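Local coordinates for 2OG-Fe dioxygenase family protein (Methylibium petroleiphilum, PDB 3PL0) that probably acts as an iron- and 2-oxoglutarate-dependent dioxygenase built on a double-stranded beta-helix (cupin) fold, at residues A[27-32]-A[206-211]; A[68-73]-A[105-110]; A[141-146]-A[248-253]; A[165-170]-A[213-218]; A[181-186]-A[222-227]. All coordinates share one frame; numbering follows the deposited sequence.

Contact 1: residues A[27-32]-A[206-211]; sequences LTPAAL and PWTVLL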
# COMPACT_ATOMS: atom_id res chain seq x y z
N LEU A 27 5.33 10.91 2.02
CA LEU A 27 4.52 12.13 1.96
C LEU A 27 3.78 12.26 3.30
O LEU A 27 3.04 11.35 3.71
CB LEU A 27 3.48 12.06 0.83
CG LEU A 27 4.01 11.75 -0.57
CD1 LEU A 27 2.82 11.71 -1.51
CD2 LEU A 27 5.04 12.82 -1.04
N THR A 28 3.96 13.40 3.97
CA THR A 28 3.16 13.71 5.15
C THR A 28 1.71 13.88 4.67
O THR A 28 1.47 14.13 3.47
CB THR A 28 3.63 15.03 5.82
OG1 THR A 28 3.44 16.14 4.92
CG2 THR A 28 5.13 14.95 6.22
N PRO A 29 0.74 13.79 5.60
CA PRO A 29 -0.65 14.07 5.22
C PRO A 29 -0.83 15.43 4.54
O PRO A 29 -1.62 15.55 3.62
CB PRO A 29 -1.39 14.00 6.55
CG PRO A 29 -0.51 13.15 7.45
CD PRO A 29 0.87 13.51 7.04
N ALA A 30 -0.09 16.45 4.96
CA ALA A 30 -0.17 17.72 4.28
C ALA A 30 0.35 17.62 2.82
O ALA A 30 -0.26 18.19 1.89
CB ALA A 30 0.56 18.85 5.10
N ALA A 31 1.45 16.90 2.60
CA ALA A 31 1.98 16.71 1.25
C ALA A 31 0.98 15.97 0.36
O ALA A 31 0.83 16.32 -0.81
CB ALA A 31 3.35 16.01 1.27
N LEU A 32 0.26 15.00 0.92
CA LEU A 32 -0.80 14.29 0.20
C LEU A 32 -1.95 15.19 -0.21
O LEU A 32 -2.43 15.15 -1.36
CB LEU A 32 -1.35 13.11 1.03
CG LEU A 32 -2.25 12.16 0.21
CD1 LEU A 32 -1.48 11.41 -0.89
CD2 LEU A 32 -2.97 11.16 1.08
N PRO A 206 -2.58 9.39 10.23
CA PRO A 206 -3.35 8.95 9.09
C PRO A 206 -3.10 9.78 7.85
O PRO A 206 -2.88 10.98 7.95
CB PRO A 206 -4.78 9.11 9.56
CG PRO A 206 -4.70 8.84 11.02
CD PRO A 206 -3.42 9.46 11.45
N TRP A 207 -3.10 9.10 6.71
CA TRP A 207 -2.83 9.68 5.40
C TRP A 207 -1.37 10.05 5.21
O TRP A 207 -1.05 10.80 4.30
CB TRP A 207 -3.78 10.87 5.10
CG TRP A 207 -5.15 10.47 5.41
CD1 TRP A 207 -5.93 10.94 6.41
CD2 TRP A 207 -5.87 9.44 4.78
NE1 TRP A 207 -7.12 10.29 6.42
CE2 TRP A 207 -7.11 9.36 5.42
CE3 TRP A 207 -5.64 8.62 3.67
CZ2 TRP A 207 -8.07 8.47 5.04
CZ3 TRP A 207 -6.60 7.75 3.30
CH2 TRP A 207 -7.79 7.66 3.96
N THR A 208 -0.48 9.48 6.04
CA THR A 208 0.91 9.46 5.69
C THR A 208 1.06 8.39 4.61
O THR A 208 0.50 7.29 4.75
CB THR A 208 1.85 9.17 6.90
OG1 THR A 208 1.58 10.10 7.97
CG2 THR A 208 3.32 9.28 6.43
N VAL A 209 1.78 8.71 3.54
CA VAL A 209 2.00 7.78 2.42
C VAL A 209 3.47 7.46 2.13
O VAL A 209 4.30 8.33 1.99
CB VAL A 209 1.30 8.28 1.17
CG1 VAL A 209 1.38 7.22 0.11
CG2 VAL A 209 -0.15 8.61 1.53
N LEU A 210 3.78 6.16 2.02
CA LEU A 210 5.08 5.71 1.62
C LEU A 210 5.00 5.35 0.15
O LEU A 210 4.27 4.44 -0.21
CB LEU A 210 5.49 4.47 2.43
CG LEU A 210 6.76 3.69 2.03
CD1 LEU A 210 7.96 4.60 2.13
CD2 LEU A 210 6.90 2.44 2.90
N LEU A 211 5.78 6.04 -0.66
CA LEU A 211 5.94 5.78 -2.09
C LEU A 211 7.19 4.94 -2.30
O LEU A 211 8.25 5.25 -1.71
CB LEU A 211 6.05 7.08 -2.89
CG LEU A 211 4.85 8.06 -2.72
CD1 LEU A 211 4.98 9.32 -3.57
CD2 LEU A 211 3.47 7.34 -2.98
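With its CG anti to the carbonyl carbon (chi1 -54°), Leu27 reaches along the sheet toward Leu211, which has the same first torsion, and their CD1 methyls meet at 3.8 Å. Leu32 takes the other course: its CG lies anti to the backbone N (chi1 -168°), and CD2 drops from the first turn of the helix onto CG2 of Val209, 3.8 Å away, the two side chains crossing at about a right angle. The same CD2 also brushes CB of Trp207. Between these apolar patches the backbones pair. Leu27 and Val209 form an antiparallel hydrogen-bonded pair, Leu27 N to Val209 O at 2.8 Å and Val209 N to Leu27 O at 2.9 Å, both nearly straight and in the carbonyl plane.

After Leu27 the chain leaves the sheet. Thr28 is the N-cap of helix 29-36, its OG1 accepting from Ala31 N at 3.1 Å, and the Pro29 ring then leans on the loop before the strand, CG lying 3.3 Å from Pro206 O. The indole of Trp207 leads away from here, and its NE1 is bonded to Asp44. Behind Leu211 stands helix 118-134, while strand 172-181 flanks Val209 on the sheet. The chemistry is therefore divided: two backbone bonds close the end of the edge strand's pairing, and apolar side chains seat the capped helix start against the core.

Contact 2: residues A[68-73]-A[105-110]; sequences RRHGCF and RWFEPL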
# COMPACT_ATOMS: atom_id res chain seq x y z
N ARG A 68 -9.43 -7.86 4.77
CA ARG A 68 -9.10 -7.14 3.54
C ARG A 68 -10.24 -7.18 2.55
O ARG A 68 -11.26 -7.86 2.73
CB ARG A 68 -7.87 -7.78 2.88
CG ARG A 68 -8.14 -9.18 2.32
CD ARG A 68 -6.92 -9.98 2.13
NE ARG A 68 -6.08 -9.46 1.05
CZ ARG A 68 -4.84 -9.88 0.80
NH1 ARG A 68 -4.29 -10.85 1.51
NH2 ARG A 68 -4.16 -9.32 -0.20
N ARG A 69 -10.04 -6.39 1.51
CA ARG A 69 -10.83 -6.42 0.30
C ARG A 69 -9.87 -6.04 -0.82
O ARG A 69 -8.71 -5.68 -0.54
CB ARG A 69 -11.97 -5.43 0.36
CG ARG A 69 -13.14 -5.87 1.24
CD ARG A 69 -14.22 -4.84 1.21
NE ARG A 69 -15.27 -5.24 2.11
CZ ARG A 69 -16.16 -6.20 1.87
NH1 ARG A 69 -16.23 -6.83 0.70
NH2 ARG A 69 -17.02 -6.50 2.82
N HIS A 70 -10.33 -6.20 -2.06
CA HIS A 70 -9.48 -6.11 -3.26
C HIS A 70 -10.26 -5.50 -4.41
O HIS A 70 -11.47 -5.75 -4.58
CB HIS A 70 -8.96 -7.51 -3.58
CG HIS A 70 -8.08 -7.59 -4.79
ND1 HIS A 70 -8.28 -8.53 -5.79
CD2 HIS A 70 -6.97 -6.89 -5.14
CE1 HIS A 70 -7.33 -8.38 -6.71
NE2 HIS A 70 -6.51 -7.41 -6.32
N GLY A 71 -9.60 -4.66 -5.19
CA GLY A 71 -10.25 -4.04 -6.33
C GLY A 71 -9.20 -3.55 -7.29
O GLY A 71 -8.09 -3.20 -6.87
N CYS A 72 -9.56 -3.51 -8.58
CA CYS A 72 -8.57 -3.17 -9.60
C CYS A 72 -9.11 -2.10 -10.56
O CYS A 72 -10.34 -1.95 -10.76
CB CYS A 72 -8.16 -4.41 -10.39
SG CYS A 72 -7.45 -5.74 -9.36
N PHE A 73 -8.16 -1.39 -11.16
CA PHE A 73 -8.45 -0.25 -11.95
C PHE A 73 -7.43 -0.16 -13.06
O PHE A 73 -6.37 -0.78 -13.00
CB PHE A 73 -8.38 1.01 -11.09
CG PHE A 73 -9.20 0.93 -9.84
CD1 PHE A 73 -8.70 0.27 -8.71
CD2 PHE A 73 -10.46 1.50 -9.77
CE1 PHE A 73 -9.46 0.17 -7.56
CE2 PHE A 73 -11.23 1.40 -8.61
CZ PHE A 73 -10.71 0.73 -7.50
N ARG A 105 -5.63 -15.91 -5.81
CA ARG A 105 -6.50 -15.71 -4.66
C ARG A 105 -7.62 -14.75 -4.98
O ARG A 105 -7.38 -13.64 -5.44
CB ARG A 105 -5.68 -15.17 -3.48
CG ARG A 105 -4.56 -16.09 -3.05
CD ARG A 105 -4.99 -17.00 -1.93
NE ARG A 105 -4.76 -16.32 -0.67
N TRP A 106 -8.84 -15.19 -4.75
CA TRP A 106 -10.02 -14.34 -4.84
C TRP A 106 -10.33 -13.79 -3.46
O TRP A 106 -10.37 -14.53 -2.50
CB TRP A 106 -11.21 -15.13 -5.36
CG TRP A 106 -11.07 -15.47 -6.78
CD1 TRP A 106 -10.54 -16.61 -7.30
CD2 TRP A 106 -11.46 -14.65 -7.89
NE1 TRP A 106 -10.58 -16.56 -8.68
CE2 TRP A 106 -11.14 -15.37 -9.07
CE3 TRP A 106 -12.05 -13.39 -8.01
CZ2 TRP A 106 -11.38 -14.86 -10.35
CZ3 TRP A 106 -12.30 -12.88 -9.28
CH2 TRP A 106 -11.97 -13.62 -10.43
N PHE A 107 -10.46 -12.47 -3.41
CA PHE A 107 -10.81 -11.73 -2.22
C PHE A 107 -12.11 -11.06 -2.49
O PHE A 107 -12.61 -11.09 -3.61
CB PHE A 107 -9.75 -10.67 -1.94
CG PHE A 107 -8.42 -11.23 -1.64
CD1 PHE A 107 -8.23 -12.04 -0.52
CD2 PHE A 107 -7.33 -10.96 -2.47
CE1 PHE A 107 -7.00 -12.56 -0.24
CE2 PHE A 107 -6.07 -11.48 -2.18
CZ PHE A 107 -5.90 -12.28 -1.06
N GLU A 108 -12.69 -10.46 -1.45
CA GLU A 108 -13.95 -9.76 -1.59
C GLU A 108 -13.71 -8.36 -2.21
O GLU A 108 -12.70 -7.69 -1.92
CB GLU A 108 -14.62 -9.62 -0.23
CG GLU A 108 -15.01 -10.94 0.44
CD GLU A 108 -16.06 -11.70 -0.37
OE1 GLU A 108 -17.10 -11.08 -0.73
OE2 GLU A 108 -15.85 -12.90 -0.65
N PRO A 109 -14.63 -7.92 -3.09
CA PRO A 109 -14.48 -6.62 -3.71
C PRO A 109 -14.64 -5.42 -2.77
O PRO A 109 -15.38 -5.44 -1.78
CB PRO A 109 -15.57 -6.59 -4.79
CG PRO A 109 -16.42 -7.80 -4.56
CD PRO A 109 -15.80 -8.67 -3.56
N LEU A 110 -13.96 -4.36 -3.13
CA LEU A 110 -14.09 -3.08 -2.46
C LEU A 110 -15.54 -2.64 -2.49
O LEU A 110 -16.32 -3.00 -3.39
CB LEU A 110 -13.25 -2.04 -3.20
CG LEU A 110 -11.77 -2.30 -3.46
CD1 LEU A 110 -11.14 -1.20 -4.35
CD2 LEU A 110 -11.02 -2.46 -2.13
O HOH W 1 -11.35 -10.19 1.08
O HOH W 2 -18.21 -8.83 -0.04
O HOH W 3 -9.76 -10.78 -5.81
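Arg68 lays its guanidinium on Phe107, joining strand 65-77, which extends the large sheet of the double-stranded beta-helix fold, to the loop before helix 112-115. Its chain starts with CG between the backbone N and carbonyl carbon (chi1 69°); this puts CD over the ring, and the bend at chi3 lays the guanidinium flat on it, planes 12° apart and CZ 3.7 Å from the Phe107 centroid, a cation-pi stack. Asp56 forms a salt bridge with this guanidinium. Phe107 turns its edge toward the face of the His70 imidazole in an offset edge-to-face pair, while CB of Phe107 touches His70 CB at 3.6 Å.

Arg69, extended from CG to NE, sends NH1 to Pro109 O at 3.0 Å. A water joins NH1 to Glu108 OE1. The backbones make a single bridge: His70 N donates to Glu108 O at 2.8 Å and Leu110 N to His70 O. Leu110 CD1 lies 3.6 Å from Gly71 CA and 3.7 Å from CZ at the edge of the Phe73 ring.

Contact 3: residues A[141-146]-A[248-253]; sequences RWYIEA and GGFQAP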
# COMPACT_ATOMS: atom_id res chain seq x y z
N ARG A 141 -0.63 3.58 -19.71
CA ARG A 141 -1.64 2.94 -18.86
C ARG A 141 -1.01 2.31 -17.63
O ARG A 141 -0.05 1.57 -17.75
CB ARG A 141 -2.40 1.81 -19.57
CG ARG A 141 -3.22 2.20 -20.78
CD ARG A 141 -3.96 0.99 -21.29
NE ARG A 141 -4.60 1.21 -22.59
CZ ARG A 141 -5.80 1.76 -22.78
NH1 ARG A 141 -6.54 2.19 -21.74
NH2 ARG A 141 -6.27 1.90 -24.02
N TRP A 142 -1.56 2.58 -16.47
CA TRP A 142 -1.25 1.82 -15.28
C TRP A 142 -2.36 0.81 -14.95
O TRP A 142 -3.55 1.12 -15.01
CB TRP A 142 -1.12 2.75 -14.03
CG TRP A 142 0.12 3.62 -13.96
CD1 TRP A 142 0.16 4.98 -13.85
CD2 TRP A 142 1.47 3.19 -13.92
NE1 TRP A 142 1.45 5.42 -13.76
CE2 TRP A 142 2.28 4.33 -13.83
CE3 TRP A 142 2.07 1.93 -14.01
CZ2 TRP A 142 3.68 4.26 -13.75
CZ3 TRP A 142 3.45 1.86 -13.94
CH2 TRP A 142 4.24 3.01 -13.82
N TYR A 143 -1.94 -0.37 -14.56
CA TYR A 143 -2.80 -1.39 -14.00
C TYR A 143 -2.58 -1.38 -12.50
O TYR A 143 -1.46 -1.67 -12.02
CB TYR A 143 -2.47 -2.75 -14.59
CG TYR A 143 -2.65 -2.74 -16.09
CD1 TYR A 143 -1.66 -2.25 -16.92
CD2 TYR A 143 -3.87 -3.12 -16.67
CE1 TYR A 143 -1.86 -2.20 -18.33
CE2 TYR A 143 -4.06 -3.08 -18.02
CZ TYR A 143 -3.06 -2.61 -18.85
OH TYR A 143 -3.24 -2.56 -20.20
N ILE A 144 -3.64 -1.02 -11.79
CA ILE A 144 -3.62 -0.68 -10.35
C ILE A 144 -4.42 -1.73 -9.59
O ILE A 144 -5.60 -1.99 -9.90
CB ILE A 144 -4.28 0.72 -10.10
CG1 ILE A 144 -3.59 1.79 -10.95
CG2 ILE A 144 -4.32 1.08 -8.60
CD1 ILE A 144 -4.23 3.17 -10.87
N GLU A 145 -3.82 -2.29 -8.55
CA GLU A 145 -4.58 -3.07 -7.58
C GLU A 145 -4.63 -2.32 -6.23
O GLU A 145 -3.67 -1.66 -5.85
CB GLU A 145 -3.97 -4.46 -7.40
CG GLU A 145 -3.84 -5.26 -8.71
CD GLU A 145 -3.50 -6.75 -8.53
OE1 GLU A 145 -4.15 -7.44 -7.70
OE2 GLU A 145 -2.62 -7.25 -9.28
N ALA A 146 -5.78 -2.38 -5.57
CA ALA A 146 -5.96 -1.75 -4.28
C ALA A 146 -6.21 -2.84 -3.24
O ALA A 146 -7.10 -3.67 -3.44
CB ALA A 146 -7.10 -0.80 -4.32
N GLY A 248 2.03 -2.61 -18.52
CA GLY A 248 1.84 -3.78 -19.39
C GLY A 248 0.57 -4.56 -19.07
O GLY A 248 -0.25 -4.85 -19.95
N GLY A 249 0.38 -4.88 -17.81
CA GLY A 249 -0.86 -5.49 -17.37
C GLY A 249 -0.78 -5.76 -15.88
O GLY A 249 0.26 -5.50 -15.23
N PHE A 250 -1.84 -6.33 -15.34
CA PHE A 250 -1.78 -6.86 -13.97
C PHE A 250 -0.83 -8.04 -13.92
O PHE A 250 -0.70 -8.77 -14.91
CB PHE A 250 -3.16 -7.31 -13.52
CG PHE A 250 -4.14 -6.23 -13.47
CD1 PHE A 250 -4.08 -5.28 -12.46
CD2 PHE A 250 -5.11 -6.12 -14.43
CE1 PHE A 250 -4.99 -4.26 -12.40
CE2 PHE A 250 -6.03 -5.10 -14.37
CZ PHE A 250 -5.96 -4.15 -13.35
N GLN A 251 -0.16 -8.24 -12.78
CA GLN A 251 0.59 -9.48 -12.55
C GLN A 251 -0.42 -10.60 -12.72
O GLN A 251 -1.50 -10.59 -12.12
CB GLN A 251 1.19 -9.54 -11.12
CG GLN A 251 2.66 -9.14 -10.97
CD GLN A 251 3.64 -10.17 -11.50
OE1 GLN A 251 3.24 -11.24 -11.96
NE2 GLN A 251 4.95 -9.85 -11.45
N ALA A 252 -0.08 -11.57 -13.57
CA ALA A 252 -0.97 -12.69 -13.82
C ALA A 252 -0.22 -13.80 -14.57
O ALA A 252 0.71 -13.53 -15.34
CB ALA A 252 -2.23 -12.24 -14.60
N PRO A 253 -0.62 -15.05 -14.33
CA PRO A 253 -0.09 -16.16 -15.13
C PRO A 253 -0.44 -15.96 -16.60
O PRO A 253 -1.47 -15.35 -16.91
CB PRO A 253 -0.81 -17.39 -14.57
CG PRO A 253 -2.10 -16.85 -14.07
CD PRO A 253 -1.80 -15.46 -13.54
O HOH W 4 0.68 -0.07 -19.52
O HOH W 5 -0.77 -6.24 -10.68
O HOH W 6 -1.80 -9.93 -9.50
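Tyr143 and Phe250 meet edge to face: the edge of the tyrosine ring is turned to the face of the phenylalanine, with planes at 75° and centroids 5.3 Å apart. This is the tight part of the contact. The phenol projects from strand 141-152 toward the C-terminal loop, and Gly249 lies over one face of it, CA 3.5 Å from the Tyr143 centroid in a CH-pi contact. Tyr143 CB in turn covers a face of Phe250, 3.7 Å from that ring's centroid. Phe250, whose first torsion (chi1 -62°) sets CG beside the backbone N, places its ring beside the strand, CE1 lying 3.4 Å from Ile144 O at the ring edge, and CG of Glu145 closes in on CD1.

At both ends the packing gives way to water. One molecule joins Arg141 O to Gly248 N. At the other end, two waters donate to Glu145 OE2; the first accepts from Gln251 N and the second donates to Gln251 O. The loop is thus coupled to this carboxylate through solvent, whereas OE1 of Glu145 accepts from both His70 and His90. Two water bonds and a long, weak ion pair with Arg88 would probably stabilise the carboxylate's negative charge. The arrangement is that of a C-terminal tail following the last strand of a cupin-type barrel, folded back and held by an edge-to-face aromatic pair against strand 141-152.

Contact 4: residues A[165-170]-A[213-218]; sequences AHRDGV and DDQQVI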
# COMPACT_ATOMS: atom_id res chain seq x y z
N ALA A 165 12.40 -8.88 3.99
CA ALA A 165 11.89 -7.79 3.16
C ALA A 165 11.50 -8.28 1.78
O ALA A 165 12.14 -9.16 1.24
CB ALA A 165 12.90 -6.65 3.06
N HIS A 166 10.46 -7.70 1.21
CA HIS A 166 9.97 -8.14 -0.10
C HIS A 166 9.79 -6.97 -1.08
O HIS A 166 9.71 -5.79 -0.69
CB HIS A 166 8.62 -8.88 0.08
CG HIS A 166 7.51 -7.97 0.50
ND1 HIS A 166 7.31 -7.60 1.81
CD2 HIS A 166 6.57 -7.32 -0.22
CE1 HIS A 166 6.28 -6.78 1.88
NE2 HIS A 166 5.82 -6.58 0.66
N ARG A 167 9.72 -7.31 -2.37
CA ARG A 167 9.06 -6.44 -3.31
C ARG A 167 7.70 -7.01 -3.73
O ARG A 167 7.33 -8.13 -3.37
CB ARG A 167 9.95 -6.16 -4.52
CG ARG A 167 10.22 -7.34 -5.42
CD ARG A 167 11.12 -6.95 -6.57
NE ARG A 167 10.45 -6.10 -7.55
CZ ARG A 167 10.01 -6.49 -8.74
NH1 ARG A 167 10.22 -7.74 -9.17
NH2 ARG A 167 9.37 -5.63 -9.53
N ASP A 168 6.94 -6.24 -4.49
CA ASP A 168 5.58 -6.62 -4.80
C ASP A 168 5.41 -7.13 -6.26
O ASP A 168 4.34 -7.53 -6.65
CB ASP A 168 4.66 -5.47 -4.51
CG ASP A 168 4.63 -5.11 -3.03
OD1 ASP A 168 5.63 -4.55 -2.51
OD2 ASP A 168 3.58 -5.34 -2.43
N GLY A 169 6.47 -7.05 -7.06
CA GLY A 169 6.45 -7.56 -8.42
C GLY A 169 5.78 -6.63 -9.41
O GLY A 169 5.30 -7.10 -10.45
N VAL A 170 5.78 -5.33 -9.10
CA VAL A 170 5.11 -4.32 -9.89
C VAL A 170 6.13 -3.23 -10.23
O VAL A 170 7.31 -3.40 -10.01
CB VAL A 170 3.87 -3.76 -9.12
CG1 VAL A 170 2.82 -4.87 -8.87
CG2 VAL A 170 4.28 -3.12 -7.77
N ASP A 213 9.60 2.68 -5.30
CA ASP A 213 9.95 2.17 -6.63
C ASP A 213 10.26 0.72 -6.40
O ASP A 213 11.33 0.31 -5.89
CB ASP A 213 11.15 2.91 -7.17
CG ASP A 213 11.61 2.39 -8.52
OD1 ASP A 213 11.20 1.30 -8.97
OD2 ASP A 213 12.44 3.10 -9.11
N ASP A 214 9.31 -0.09 -6.80
CA ASP A 214 9.36 -1.52 -6.52
C ASP A 214 10.51 -2.26 -7.20
O ASP A 214 10.79 -3.40 -6.88
CB ASP A 214 8.03 -2.16 -6.92
CG ASP A 214 7.83 -3.49 -6.27
OD1 ASP A 214 7.84 -3.54 -5.01
OD2 ASP A 214 7.69 -4.48 -7.02
N GLN A 215 11.16 -1.61 -8.15
CA GLN A 215 12.35 -2.20 -8.80
C GLN A 215 13.67 -1.79 -8.12
O GLN A 215 14.72 -2.25 -8.50
CB GLN A 215 12.38 -1.81 -10.31
CG GLN A 215 11.16 -2.40 -11.08
CD GLN A 215 11.17 -2.08 -12.58
OE1 GLN A 215 12.08 -1.44 -13.10
NE2 GLN A 215 10.14 -2.51 -13.27
N GLN A 216 13.61 -0.91 -7.13
CA GLN A 216 14.84 -0.38 -6.51
C GLN A 216 14.95 -0.60 -5.01
O GLN A 216 16.04 -0.54 -4.47
CB GLN A 216 14.90 1.10 -6.78
CG GLN A 216 15.20 1.42 -8.23
CD GLN A 216 16.57 0.90 -8.64
OE1 GLN A 216 17.55 1.12 -7.94
NE2 GLN A 216 16.63 0.20 -9.77
N VAL A 217 13.83 -0.83 -4.34
CA VAL A 217 13.82 -1.02 -2.89
C VAL A 217 12.96 -2.24 -2.57
O VAL A 217 12.16 -2.74 -3.41
CB VAL A 217 13.30 0.23 -2.16
CG1 VAL A 217 14.19 1.44 -2.45
CG2 VAL A 217 11.84 0.51 -2.57
N ILE A 218 13.23 -2.78 -1.38
CA ILE A 218 12.39 -3.79 -0.75
C ILE A 218 11.93 -3.26 0.61
O ILE A 218 12.49 -2.31 1.15
CB ILE A 218 13.08 -5.16 -0.64
CG1 ILE A 218 14.37 -5.09 0.22
CG2 ILE A 218 13.35 -5.77 -2.08
CD1 ILE A 218 15.03 -6.44 0.41
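Asp214 turns its carboxylate into loop 165-170, where backbone N-H groups surround it. This loop of the double-stranded beta-helix carries a His-x-Asp sequence, His166 to Asp168, which together with His219 is consistent with the iron-binding facial triad of related dioxygenases. Asp214 lies in the turn between strands 209-213 and 217-226. Of the hydrogen bonds, Asp168 N reaches the syn lone pair of OD1 at 2.9 Å. Val170 N meets OD2 at 2.9 Å from above the carboxylate plane, and Gly169 N adds a weak bond. The first torsion of Asp214 (chi1 -161°) carries the carboxylate in among the donors.

The charged interaction comes from Arg167. Its chain, bent at chi3, brings NH2 to OD2 in a salt bridge of 3.2 Å, while NE donates to Asp214 O at 2.8 Å. The positive charge would be expected to keep Asp214 ionised. Asp168 OD1 is instead hydrogen-bonded to His219.

Apolar contact comes at the far end, Ile218 CD1 tight against Ala165 CB, 3.4 Å apart.

Contact 5: residues A[181-186]-A[222-227]; sequences QGVRGG and TPLLPL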
# COMPACT_ATOMS: atom_id res chain seq x y z
N GLN A 181 -4.68 1.55 16.54
CA GLN A 181 -5.08 1.70 17.92
C GLN A 181 -4.57 0.55 18.69
O GLN A 181 -4.59 -0.58 18.22
CB GLN A 181 -6.58 1.52 18.05
CG GLN A 181 -7.41 2.60 17.69
CD GLN A 181 -8.83 2.19 17.89
OE1 GLN A 181 -9.28 1.95 19.03
NE2 GLN A 181 -9.54 2.04 16.80
N GLY A 182 -4.22 0.82 19.94
CA GLY A 182 -3.99 -0.22 20.91
C GLY A 182 -2.78 -1.06 20.64
O GLY A 182 -2.67 -2.16 21.18
N VAL A 183 -1.87 -0.58 19.79
CA VAL A 183 -0.71 -1.38 19.38
C VAL A 183 0.59 -0.60 19.39
O VAL A 183 0.60 0.62 19.21
CB VAL A 183 -0.90 -2.04 17.97
CG1 VAL A 183 -2.16 -2.92 17.96
CG2 VAL A 183 -0.99 -0.96 16.86
N ARG A 184 1.70 -1.30 19.58
CA ARG A 184 2.99 -0.80 19.14
C ARG A 184 3.61 -1.82 18.16
O ARG A 184 2.93 -2.74 17.70
CB ARG A 184 3.90 -0.48 20.31
CG ARG A 184 4.30 -1.67 21.11
CD ARG A 184 5.15 -1.25 22.35
NE ARG A 184 4.87 -2.22 23.40
CZ ARG A 184 5.39 -3.44 23.48
NH1 ARG A 184 6.27 -3.87 22.57
NH2 ARG A 184 5.03 -4.24 24.48
N GLY A 185 4.87 -1.63 17.79
CA GLY A 185 5.40 -2.38 16.66
C GLY A 185 4.84 -1.79 15.37
O GLY A 185 4.46 -0.62 15.32
N GLY A 186 4.75 -2.59 14.32
CA GLY A 186 4.33 -2.10 13.02
C GLY A 186 5.24 -1.00 12.49
O GLY A 186 4.79 -0.03 11.94
N THR A 222 7.35 -4.53 10.89
CA THR A 222 7.49 -5.39 12.04
C THR A 222 6.14 -5.80 12.63
O THR A 222 5.17 -5.09 12.49
CB THR A 222 8.33 -4.74 13.10
OG1 THR A 222 7.63 -3.63 13.64
CG2 THR A 222 9.72 -4.34 12.47
N PRO A 223 6.10 -6.93 13.31
CA PRO A 223 4.82 -7.39 13.90
C PRO A 223 4.22 -6.38 14.89
O PRO A 223 4.93 -5.58 15.53
CB PRO A 223 5.21 -8.68 14.64
CG PRO A 223 6.49 -9.09 14.08
CD PRO A 223 7.21 -7.85 13.61
N LEU A 224 2.90 -6.42 15.01
CA LEU A 224 2.18 -5.63 16.01
C LEU A 224 2.30 -6.31 17.36
O LEU A 224 2.48 -7.49 17.43
CB LEU A 224 0.70 -5.44 15.64
CG LEU A 224 0.40 -4.93 14.25
CD1 LEU A 224 -1.10 -4.91 14.07
CD2 LEU A 224 1.03 -3.57 14.06
N LEU A 225 2.27 -5.51 18.42
CA LEU A 225 2.21 -6.03 19.78
C LEU A 225 1.20 -5.17 20.48
O LEU A 225 1.26 -3.92 20.42
CB LEU A 225 3.57 -5.95 20.46
CG LEU A 225 4.70 -6.78 19.78
CD1 LEU A 225 6.03 -6.06 19.94
CD2 LEU A 225 4.75 -8.27 20.30
N PRO A 226 0.21 -5.82 21.09
CA PRO A 226 -0.83 -5.10 21.81
C PRO A 226 -0.26 -4.23 22.92
O PRO A 226 0.60 -4.66 23.62
CB PRO A 226 -1.69 -6.22 22.43
CG PRO A 226 -1.40 -7.43 21.62
CD PRO A 226 0.00 -7.28 21.10
N LEU A 227 -0.76 -3.01 23.11
CA LEU A 227 -0.31 -2.19 24.24
C LEU A 227 -0.80 -2.77 25.56
O LEU A 227 -0.08 -2.74 26.58
CB LEU A 227 -0.79 -0.76 24.08
CG LEU A 227 -0.10 -0.01 22.94
CD1 LEU A 227 -0.78 1.35 22.71
CD2 LEU A 227 1.39 0.13 23.22
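Arg184 and Leu225 stand on the same face of a two-stranded antiparallel pairing, and their side chains cross at a slant, with Leu225 CB over one face of the guanidinium and Leu225 CD1 3.4 Å from Arg184 NH1. Because the arginine's CG sits between the backbone N and the carbonyl carbon (chi1 65°), its aliphatic part also runs beside Leu227, whose CD2 lies 3.9 Å from Arg184 CB. The arginine is thus flanked by two leucines, on the exposed face of this strand pair.

Val183 and Leu224 are buried, and their methyls CG2 and CD2 come only to 4.3 Å. Leu224 CD2 rests on Gly186 CA at 3.8 Å.

The backbones bond across Arg184 and Leu225, Arg184 N to Leu225 O at 2.8 Å and Leu225 N to Arg184 O at 2.9 Å. Beyond them Leu227 N donates to Gly182 O, almost straight, at 174°. Gly186 N closes the other end on Pro223 O, with a weak second bond to Thr222 O. Thr222 OG1 takes the amide of Glu187. Strands 183-192 and 217-226 meet here as an antiparallel pair in the smaller sheet of the double-stranded beta-helix.

In the fold
Contacts 1, 2 and 3 all reach the large antiparallel sheet, through strands 209-213, 65-77 and 141-152, while contacts 4 and 5 use strand 217-226 of the three-stranded sheet. Contacts 2 and 3 lie on neighbouring strands, centres 13 Å apart, and touch where His70 NE2 meets Glu145 OE1. Contacts 3 and 4, centres about 15 Å apart, touch through Gln251 NE2 and Gly169 O. Contacts 1 and 5 each lie across the chain's centre from contact 3, with the centres of 3 and 5 about 32 Å apart. Along the chain, contact 2 closes before 3, 4 and 5 open, whereas 1 crosses all three. The start of helix 29-36, C-terminal tail and connecting loops are thus tied onto one cupin-type core.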